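Local coordinates for tyrosine--tRNA ligase (PDB 2CYC), which probably attaches tyrosine to its cognate tRNA in two steps, first activating the amino acid with ATP and then transferring it to the acceptor end, at residues A[223-235]-A[246-259]. Residues are numbered along the deposited sequence; the frame is centred on the assembly and turned at random.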
ATOM      1  N   HIS A 223      21.088  12.984  11.290  1.00 15.79           N
ATOM      2  CA  HIS A 223      22.381  12.927  11.925  1.00 21.15           C
ATOM      3  C   HIS A 223      23.368  12.147  11.099  1.00 17.08           C
ATOM      4  O   HIS A 223      22.991  11.328  10.269  1.00 17.41           O
ATOM      5  CB  HIS A 223      22.288  12.358  13.347  1.00 19.98           C
ATOM      6  CG  HIS A 223      21.751  10.965  13.427  1.00 19.93           C
ATOM      7  ND1 HIS A 223      20.606  10.653  14.132  1.00 19.09           N
ATOM      8  CD2 HIS A 223      22.252   9.788  12.977  1.00 16.51           C
ATOM      9  CE1 HIS A 223      20.427   9.343  14.117  1.00 18.97           C
ATOM     10  NE2 HIS A 223      21.412   8.796  13.425  1.00 19.56           N
ATOM     11  N   HIS A 224      24.637  12.436  11.337  1.00 16.72           N
ATOM     12  CA  HIS A 224      25.748  11.808  10.641  1.00 19.92           C
ATOM     13  C   HIS A 224      25.745  10.285  10.807  1.00 21.86           C
ATOM     14  O   HIS A 224      25.417   9.762  11.879  1.00 16.61           O
ATOM     15  CB  HIS A 224      27.055  12.400  11.189  1.00 19.05           C
ATOM     16  CG  HIS A 224      28.295  11.770  10.634  1.00 23.03           C
ATOM     17  ND1 HIS A 224      28.770  12.046   9.370  1.00 21.20           N
ATOM     18  CD2 HIS A 224      29.169  10.894  11.184  1.00 21.64           C
ATOM     19  CE1 HIS A 224      29.888  11.370   9.166  1.00 19.51           C
ATOM     20  NE2 HIS A 224      30.151  10.664  10.252  1.00 22.98           N
ATOM     21  N   LEU A 225      26.098   9.576   9.739  1.00 17.64           N
ATOM     22  CA  LEU A 225      26.169   8.120   9.796  1.00 19.16           C
ATOM     23  C   LEU A 225      27.613   7.700  10.091  1.00 19.24           C
ATOM     24  O   LEU A 225      28.503   7.915   9.274  1.00 20.71           O
ATOM     25  CB  LEU A 225      25.719   7.516   8.466  1.00 20.55           C
ATOM     26  CG  LEU A 225      24.307   7.849   7.969  1.00 21.17           C
ATOM     27  CD1 LEU A 225      24.093   7.184   6.604  1.00 22.10           C
ATOM     28  CD2 LEU A 225      23.267   7.356   8.978  1.00 17.37           C
ATOM     29  N   LEU A 226      27.861   7.122  11.261  1.00 20.64           N
ATOM     30  CA  LEU A 226      29.216   6.685  11.584  1.00 21.75           C
ATOM     31  C   LEU A 226      29.636   5.548  10.644  1.00 22.56           C
ATOM     32  O   LEU A 226      28.851   4.646  10.350  1.00 24.38           O
ATOM     33  CB  LEU A 226      29.305   6.200  13.039  1.00 21.91           C
ATOM     34  CG  LEU A 226      29.115   7.219  14.171  1.00 21.13           C
ATOM     35  CD1 LEU A 226      29.194   6.487  15.512  1.00 23.08           C
ATOM     36  CD2 LEU A 226      30.190   8.297  14.096  1.00 22.83           C
ATOM     37  N   LEU A 227      30.878   5.601  10.182  1.00 25.70           N
ATOM     38  CA  LEU A 227      31.422   4.578   9.293  1.00 23.84           C
ATOM     39  C   LEU A 227      31.783   3.309  10.043  1.00 26.18           C
ATOM     40  O   LEU A 227      32.082   3.346  11.239  1.00 22.38           O
ATOM     41  CB  LEU A 227      32.690   5.091   8.610  1.00 22.25           C
ATOM     42  CG  LEU A 227      32.531   6.235   7.616  1.00 27.64           C
ATOM     43  CD1 LEU A 227      33.906   6.723   7.178  1.00 27.98           C
ATOM     44  CD2 LEU A 227      31.696   5.763   6.419  1.00 22.60           C
ATOM     45  N   GLY A 228      31.738   2.181   9.338  1.00 24.92           N
ATOM     46  CA  GLY A 228      32.144   0.928   9.941  1.00 23.39           C
ATOM     47  C   GLY A 228      33.667   1.018  10.023  1.00 21.03           C
ATOM     48  O   GLY A 228      34.263   1.861   9.361  1.00 19.84           O
ATOM     49  N   LEU A 229      34.305   0.156  10.809  1.00 23.29           N
ATOM     50  CA  LEU A 229      35.757   0.207  10.967  1.00 24.30           C
ATOM     51  C   LEU A 229      36.566  -0.522   9.893  1.00 27.92           C
ATOM     52  O   LEU A 229      37.790  -0.417   9.869  1.00 26.77           O
ATOM     53  CB  LEU A 229      36.137  -0.341  12.343  1.00 19.79           C
ATOM     54  CG  LEU A 229      35.519   0.414  13.525  1.00 25.91           C
ATOM     55  CD1 LEU A 229      35.794  -0.322  14.829  1.00 19.96           C
ATOM     56  CD2 LEU A 229      36.075   1.829  13.569  1.00 18.51           C
ATOM     57  N   GLN A 230      35.886  -1.240   9.001  1.00 28.82           N
ATOM     58  CA  GLN A 230      36.562  -2.005   7.951  1.00 30.24           C
ATOM     59  C   GLN A 230      37.228  -1.152   6.870  1.00 32.68           C
ATOM     60  O   GLN A 230      36.799  -0.029   6.598  1.00 30.49           O
ATOM     61  CB  GLN A 230      35.577  -2.981   7.288  1.00 28.08           C
ATOM     62  CG  GLN A 230      34.551  -2.340   6.338  1.00 30.05           C
ATOM     63  CD  GLN A 230      33.410  -1.637   7.062  1.00 32.29           C
ATOM     64  OE1 GLN A 230      33.113  -1.934   8.227  1.00 30.64           O
ATOM     65  NE2 GLN A 230      32.749  -0.719   6.367  1.00 26.39           N
ATOM     66  N   GLU A 231      38.281  -1.689   6.251  1.00 35.69           N
ATOM     67  CA  GLU A 231      38.963  -0.954   5.195  1.00 41.21           C
ATOM     68  C   GLU A 231      38.063  -0.943   3.967  1.00 37.14           C
ATOM     69  O   GLU A 231      37.298  -1.880   3.743  1.00 40.86           O
ATOM     70  CB  GLU A 231      40.319  -1.586   4.853  1.00 46.88           C
ATOM     71  CG  GLU A 231      40.254  -2.964   4.220  1.00 61.87           C
ATOM     72  CD  GLU A 231      41.215  -3.105   3.043  1.00 70.91           C
ATOM     73  OE1 GLU A 231      42.404  -2.734   3.183  1.00 65.84           O
ATOM     74  OE2 GLU A 231      40.778  -3.592   1.976  1.00 77.82           O
ATOM     75  N   PRO A 232      38.141   0.123   3.157  1.00 36.56           N
ATOM     76  CA  PRO A 232      37.333   0.278   1.941  1.00 39.23           C
ATOM     77  C   PRO A 232      37.562  -0.842   0.928  1.00 43.66           C
ATOM     78  O   PRO A 232      38.611  -1.482   0.927  1.00 42.26           O
ATOM     79  CB  PRO A 232      37.788   1.626   1.387  1.00 39.98           C
ATOM     80  CG  PRO A 232      38.381   2.330   2.579  1.00 40.48           C
ATOM     81  CD  PRO A 232      39.093   1.235   3.293  1.00 35.85           C
ATOM     82  N   PRO A 233      36.580  -1.076   0.044  1.00 46.18           N
ATOM     83  CA  PRO A 233      36.672  -2.119  -0.983  1.00 49.95           C
ATOM     84  C   PRO A 233      37.737  -1.755  -2.014  1.00 52.16           C
ATOM     85  O   PRO A 233      38.228  -2.608  -2.753  1.00 52.71           O
ATOM     86  CB  PRO A 233      35.273  -2.120  -1.591  1.00 44.34           C
ATOM     87  CG  PRO A 233      34.918  -0.660  -1.542  1.00 51.00           C
ATOM     88  CD  PRO A 233      35.359  -0.269  -0.138  1.00 44.98           C
ATOM     89  N   LYS A 234      38.088  -0.474  -2.044  1.00 53.37           N
ATOM     90  CA  LYS A 234      39.078   0.041  -2.976  1.00 54.47           C
ATOM     91  C   LYS A 234      39.919   1.134  -2.316  1.00 57.06           C
ATOM     92  O   LYS A 234      39.421   1.897  -1.482  1.00 52.75           O
ATOM     93  CB  LYS A 234      38.365   0.607  -4.204  1.00 55.25           C
ATOM     94  CG  LYS A 234      39.214   1.530  -5.047  1.00 63.61           C
ATOM     95  CD  LYS A 234      38.396   2.147  -6.163  1.00 64.35           C
ATOM     96  CE  LYS A 234      39.228   3.130  -6.958  1.00 65.43           C
ATOM     97  NZ  LYS A 234      38.484   3.645  -8.134  1.00 71.88           N
ATOM     98  N   TRP A 235      41.193   1.210  -2.689  1.00 52.87           N
ATOM     99  CA  TRP A 235      42.078   2.222  -2.127  1.00 53.78           C
ATOM    100  C   TRP A 235      43.289   2.442  -3.026  1.00 54.69           C
ATOM    101  O   TRP A 235      43.869   1.487  -3.539  1.00 57.81           O
ATOM    102  CB  TRP A 235      42.523   1.800  -0.724  1.00 52.26           C
ATOM    103  CG  TRP A 235      43.211   2.889   0.038  1.00 52.70           C
ATOM    104  CD1 TRP A 235      44.550   3.169   0.050  1.00 54.43           C
ATOM    105  CD2 TRP A 235      42.589   3.873   0.875  1.00 48.24           C
ATOM    106  NE1 TRP A 235      44.799   4.265   0.843  1.00 52.53           N
ATOM    107  CE2 TRP A 235      43.613   4.717   1.362  1.00 50.15           C
ATOM    108  CE3 TRP A 235      41.265   4.125   1.258  1.00 46.89           C
ATOM    109  CZ2 TRP A 235      43.354   5.795   2.217  1.00 48.21           C
ATOM    110  CZ3 TRP A 235      41.007   5.198   2.108  1.00 47.93           C
ATOM    111  CH2 TRP A 235      42.048   6.019   2.577  1.00 46.39           C
ATOM    112  N   ILE A 246      31.339   5.165  -1.636  1.00 42.61           N
ATOM    113  CA  ILE A 246      31.954   4.207  -0.727  1.00 42.11           C
ATOM    114  C   ILE A 246      31.501   4.424   0.717  1.00 42.12           C
ATOM    115  O   ILE A 246      31.263   3.453   1.447  1.00 35.84           O
ATOM    116  CB  ILE A 246      33.504   4.271  -0.817  1.00 44.19           C
ATOM    117  CG1 ILE A 246      33.962   3.724  -2.178  1.00 44.06           C
ATOM    118  CG2 ILE A 246      34.134   3.489   0.326  1.00 39.10           C
ATOM    119  CD1 ILE A 246      35.463   3.737  -2.387  1.00 37.03           C
ATOM    120  N   LYS A 247      31.381   5.686   1.131  1.00 36.54           N
ATOM    121  CA  LYS A 247      30.938   5.973   2.493  1.00 38.01           C
ATOM    122  C   LYS A 247      29.549   5.384   2.732  1.00 34.61           C
ATOM    123  O   LYS A 247      29.286   4.809   3.793  1.00 30.56           O
ATOM    124  CB  LYS A 247      30.936   7.482   2.769  1.00 35.14           C
ATOM    125  CG  LYS A 247      32.336   8.053   2.999  1.00 38.94           C
ATOM    126  CD  LYS A 247      32.308   9.420   3.682  1.00 48.32           C
ATOM    127  CE  LYS A 247      31.719  10.495   2.786  1.00 56.82           C
ATOM    128  NZ  LYS A 247      31.638  11.816   3.477  1.00 61.89           N
ATOM    129  N   ALA A 248      28.672   5.502   1.738  1.00 29.95           N
ATOM    130  CA  ALA A 248      27.322   4.960   1.849  1.00 30.62           C
ATOM    131  C   ALA A 248      27.385   3.448   2.034  1.00 33.32           C
ATOM    132  O   ALA A 248      26.595   2.863   2.775  1.00 37.40           O
ATOM    133  CB  ALA A 248      26.514   5.297   0.598  1.00 31.33           C
ATOM    134  N   GLN A 249      28.336   2.816   1.357  1.00 35.63           N
ATOM    135  CA  GLN A 249      28.510   1.371   1.444  1.00 37.36           C
ATOM    136  C   GLN A 249      29.194   0.931   2.736  1.00 36.29           C
ATOM    137  O   GLN A 249      28.914  -0.151   3.263  1.00 34.05           O
ATOM    138  CB  GLN A 249      29.343   0.878   0.262  1.00 42.20           C
ATOM    139  CG  GLN A 249      28.670   1.034  -1.094  1.00 56.00           C
ATOM    140  CD  GLN A 249      29.655   0.898  -2.242  1.00 61.87           C
ATOM    141  OE1 GLN A 249      30.492  -0.005  -2.251  1.00 68.05           O
ATOM    142  NE2 GLN A 249      29.556   1.794  -3.218  1.00 63.35           N
ATOM    143  N   MET A 250      30.088   1.777   3.239  1.00 30.24           N
ATOM    144  CA  MET A 250      30.858   1.465   4.435  1.00 34.61           C
ATOM    145  C   MET A 250      30.224   1.831   5.780  1.00 35.73           C
ATOM    146  O   MET A 250      30.790   1.514   6.834  1.00 29.38           O
ATOM    147  CB  MET A 250      32.243   2.113   4.319  1.00 37.40           C
ATOM    148  CG  MET A 250      33.049   1.631   3.108  1.00 39.04           C
ATOM    149  SD  MET A 250      33.431  -0.135   3.189  1.00 41.26           S
ATOM    150  CE  MET A 250      32.036  -0.851   2.309  1.00 36.24           C
ATOM    151  N   LYS A 251      29.058   2.479   5.758  1.00 33.36           N
ATOM    152  CA  LYS A 251      28.395   2.860   7.008  1.00 33.78           C
ATOM    153  C   LYS A 251      28.201   1.618   7.892  1.00 33.72           C
ATOM    154  O   LYS A 251      27.881   0.532   7.404  1.00 31.21           O
ATOM    155  CB  LYS A 251      27.049   3.541   6.724  1.00 31.11           C
ATOM    156  CG  LYS A 251      26.002   2.667   6.060  1.00 29.15           C
ATOM    157  CD  LYS A 251      24.819   3.512   5.608  1.00 32.16           C
ATOM    158  CE  LYS A 251      23.710   2.666   5.009  1.00 32.58           C
ATOM    159  NZ  LYS A 251      22.701   3.515   4.311  1.00 38.82           N
ATOM    160  N   MET A 252      28.410   1.794   9.194  1.00 30.46           N
ATOM    161  CA  MET A 252      28.310   0.706  10.158  1.00 25.02           C
ATOM    162  C   MET A 252      27.066  -0.184  10.094  1.00 30.28           C
ATOM    163  O   MET A 252      27.140  -1.366  10.438  1.00 30.21           O
ATOM    164  CB  MET A 252      28.480   1.262  11.569  1.00 26.59           C
ATOM    165  CG  MET A 252      28.491   0.200  12.657  1.00 30.42           C
ATOM    166  SD  MET A 252      29.702   0.589  13.942  1.00 33.54           S
ATOM    167  CE  MET A 252      29.103   2.216  14.448  1.00 22.62           C
ATOM    168  N   SER A 253      25.926   0.357   9.671  1.00 29.18           N
ATOM    169  CA  SER A 253      24.715  -0.469   9.578  1.00 34.87           C
ATOM    170  C   SER A 253      24.858  -1.595   8.557  1.00 32.78           C
ATOM    171  O   SER A 253      24.091  -2.554   8.568  1.00 33.61           O
ATOM    172  CB  SER A 253      23.492   0.380   9.213  1.00 29.75           C
ATOM    173  OG  SER A 253      22.956   0.994  10.368  1.00 42.10           O
ATOM    174  N   LYS A 254      25.845  -1.481   7.678  1.00 34.67           N
ATOM    175  CA  LYS A 254      26.061  -2.509   6.671  1.00 38.46           C
ATOM    176  C   LYS A 254      27.294  -3.375   6.930  1.00 38.33           C
ATOM    177  O   LYS A 254      27.558  -4.320   6.183  1.00 35.84           O
ATOM    178  CB  LYS A 254      26.149  -1.861   5.287  1.00 38.60           C
ATOM    179  CG  LYS A 254      24.787  -1.429   4.751  1.00 45.55           C
ATOM    180  CD  LYS A 254      24.852  -1.016   3.287  1.00 56.34           C
ATOM    181  CE  LYS A 254      23.459  -1.006   2.649  1.00 63.15           C
ATOM    182  NZ  LYS A 254      22.507  -0.071   3.322  1.00 68.06           N
ATOM    183  N   SER A 255      28.029  -3.059   7.996  1.00 34.81           N
ATOM    184  CA  SER A 255      29.252  -3.787   8.354  1.00 35.26           C
ATOM    185  C   SER A 255      29.023  -5.134   9.039  1.00 36.13           C
ATOM    186  O   SER A 255      27.974  -5.379   9.636  1.00 33.36           O
ATOM    187  CB  SER A 255      30.125  -2.934   9.288  1.00 30.28           C
ATOM    188  OG  SER A 255      30.453  -1.684   8.710  1.00 36.87           O
ATOM    189  N   LYS A 256      30.025  -6.002   8.953  1.00 38.12           N
ATOM    190  CA  LYS A 256      29.969  -7.299   9.613  1.00 41.76           C
ATOM    191  C   LYS A 256      30.191  -7.004  11.100  1.00 38.86           C
ATOM    192  O   LYS A 256      30.778  -5.983  11.457  1.00 37.32           O
ATOM    193  CB  LYS A 256      31.087  -8.215   9.101  1.00 42.19           C
ATOM    194  CG  LYS A 256      30.898  -8.713   7.675  1.00 53.11           C
ATOM    195  CD  LYS A 256      29.697  -9.648   7.577  1.00 57.95           C
ATOM    196  CE  LYS A 256      29.482 -10.154   6.156  1.00 61.41           C
ATOM    197  NZ  LYS A 256      30.615 -10.994   5.679  1.00 66.10           N
ATOM    198  N   PRO A 257      29.722  -7.893  11.983  1.00 36.26           N
ATOM    199  CA  PRO A 257      29.871  -7.728  13.431  1.00 39.06           C
ATOM    200  C   PRO A 257      31.299  -7.383  13.872  1.00 40.12           C
ATOM    201  O   PRO A 257      31.502  -6.622  14.826  1.00 37.53           O
ATOM    202  CB  PRO A 257      29.420  -9.082  13.971  1.00 40.72           C
ATOM    203  CG  PRO A 257      28.366  -9.484  12.999  1.00 38.78           C
ATOM    204  CD  PRO A 257      28.996  -9.136  11.669  1.00 38.19           C
ATOM    205  N   TYR A 258      32.281  -7.934  13.166  1.00 38.06           N
ATOM    206  CA  TYR A 258      33.687  -7.712  13.496  1.00 41.26           C
ATOM    207  C   TYR A 258      34.173  -6.291  13.202  1.00 38.95           C
ATOM    208  O   TYR A 258      35.205  -5.866  13.730  1.00 33.01           O
ATOM    209  CB  TYR A 258      34.562  -8.725  12.739  1.00 55.06           C
ATOM    210  CG  TYR A 258      35.072  -8.235  11.396  1.00 65.37           C
ATOM    211  CD1 TYR A 258      36.334  -7.644  11.283  1.00 73.84           C
ATOM    212  CD2 TYR A 258      34.282  -8.332  10.247  1.00 72.48           C
ATOM    213  CE1 TYR A 258      36.799  -7.157  10.056  1.00 82.24           C
ATOM    214  CE2 TYR A 258      34.734  -7.847   9.013  1.00 77.74           C
ATOM    215  CZ  TYR A 258      35.993  -7.260   8.924  1.00 82.99           C
ATOM    216  OH  TYR A 258      36.440  -6.763   7.716  1.00 83.70           O
ATOM    217  N   SER A 259      33.439  -5.568  12.357  1.00 33.56           N
ATOM    218  CA  SER A 259      33.810  -4.199  11.985  1.00 33.68           C
ATOM    219  C   SER A 259      32.848  -3.149  12.528  1.00 32.82           C
ATOM    220  O   SER A 259      32.863  -1.984  12.109  1.00 31.10           O
ATOM    221  CB  SER A 259      33.891  -4.064  10.468  1.00 31.71           C
ATOM    222  OG  SER A 259      35.040  -4.721   9.978  1.00 46.20           O
TER
HETATM  223  O   HOH W   1      32.240  -5.079   7.534  1.00 37.87           O
HETATM  224  O   HOH W   2      38.843  -4.950   7.148  1.00 47.19           O
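The side chain of Gln230 lies across that of Met250, its amide lodged between the end of helix 240-250 and Ser255 in the KMSKS loop, residues 251-255, one of the two signature motifs of class I aminoacyl-tRNA synthetases. Gln230 CG sits between the backbone N and the carbonyl carbon (chi1 74°), and a bend at chi2 (-77°) turns the amide toward the loop. Gln230 NE2 gives a hydrogen bond to Met250 O (3.0 Å), close to the glutamine's own amide plane, and a weak but straight one to Met250 SD (3.3 Å). Gln230 OE1 takes the hydroxyl proton of Ser255 OG at 2.7 Å, the donor tilted from the carbonyl plane. A leucine here would probably leave the Ser255 hydroxyl without this acceptor and the loop freer to shift. Met250 O is gripped twice, since Gly228 N also donates to it (2.8 Å); Met252 N then returns a bond to Leu226 O, making a single bridge between Leu227 and Lys251. Gly228 CA comes within 3.3 Å of Ser255 OG. Beyond the glutamine, Pro233 CD packs against Met250 SD at 3.8 Å. Lys251 runs extended alongside Leu225, and its NZ forms a salt bridge with Asp189; its side chain stays about 8 Å from the bound tyrosine. Lys254 probably binds ATP. Farther along, Leu229 N donates almost straight (174°) to Ser259 O.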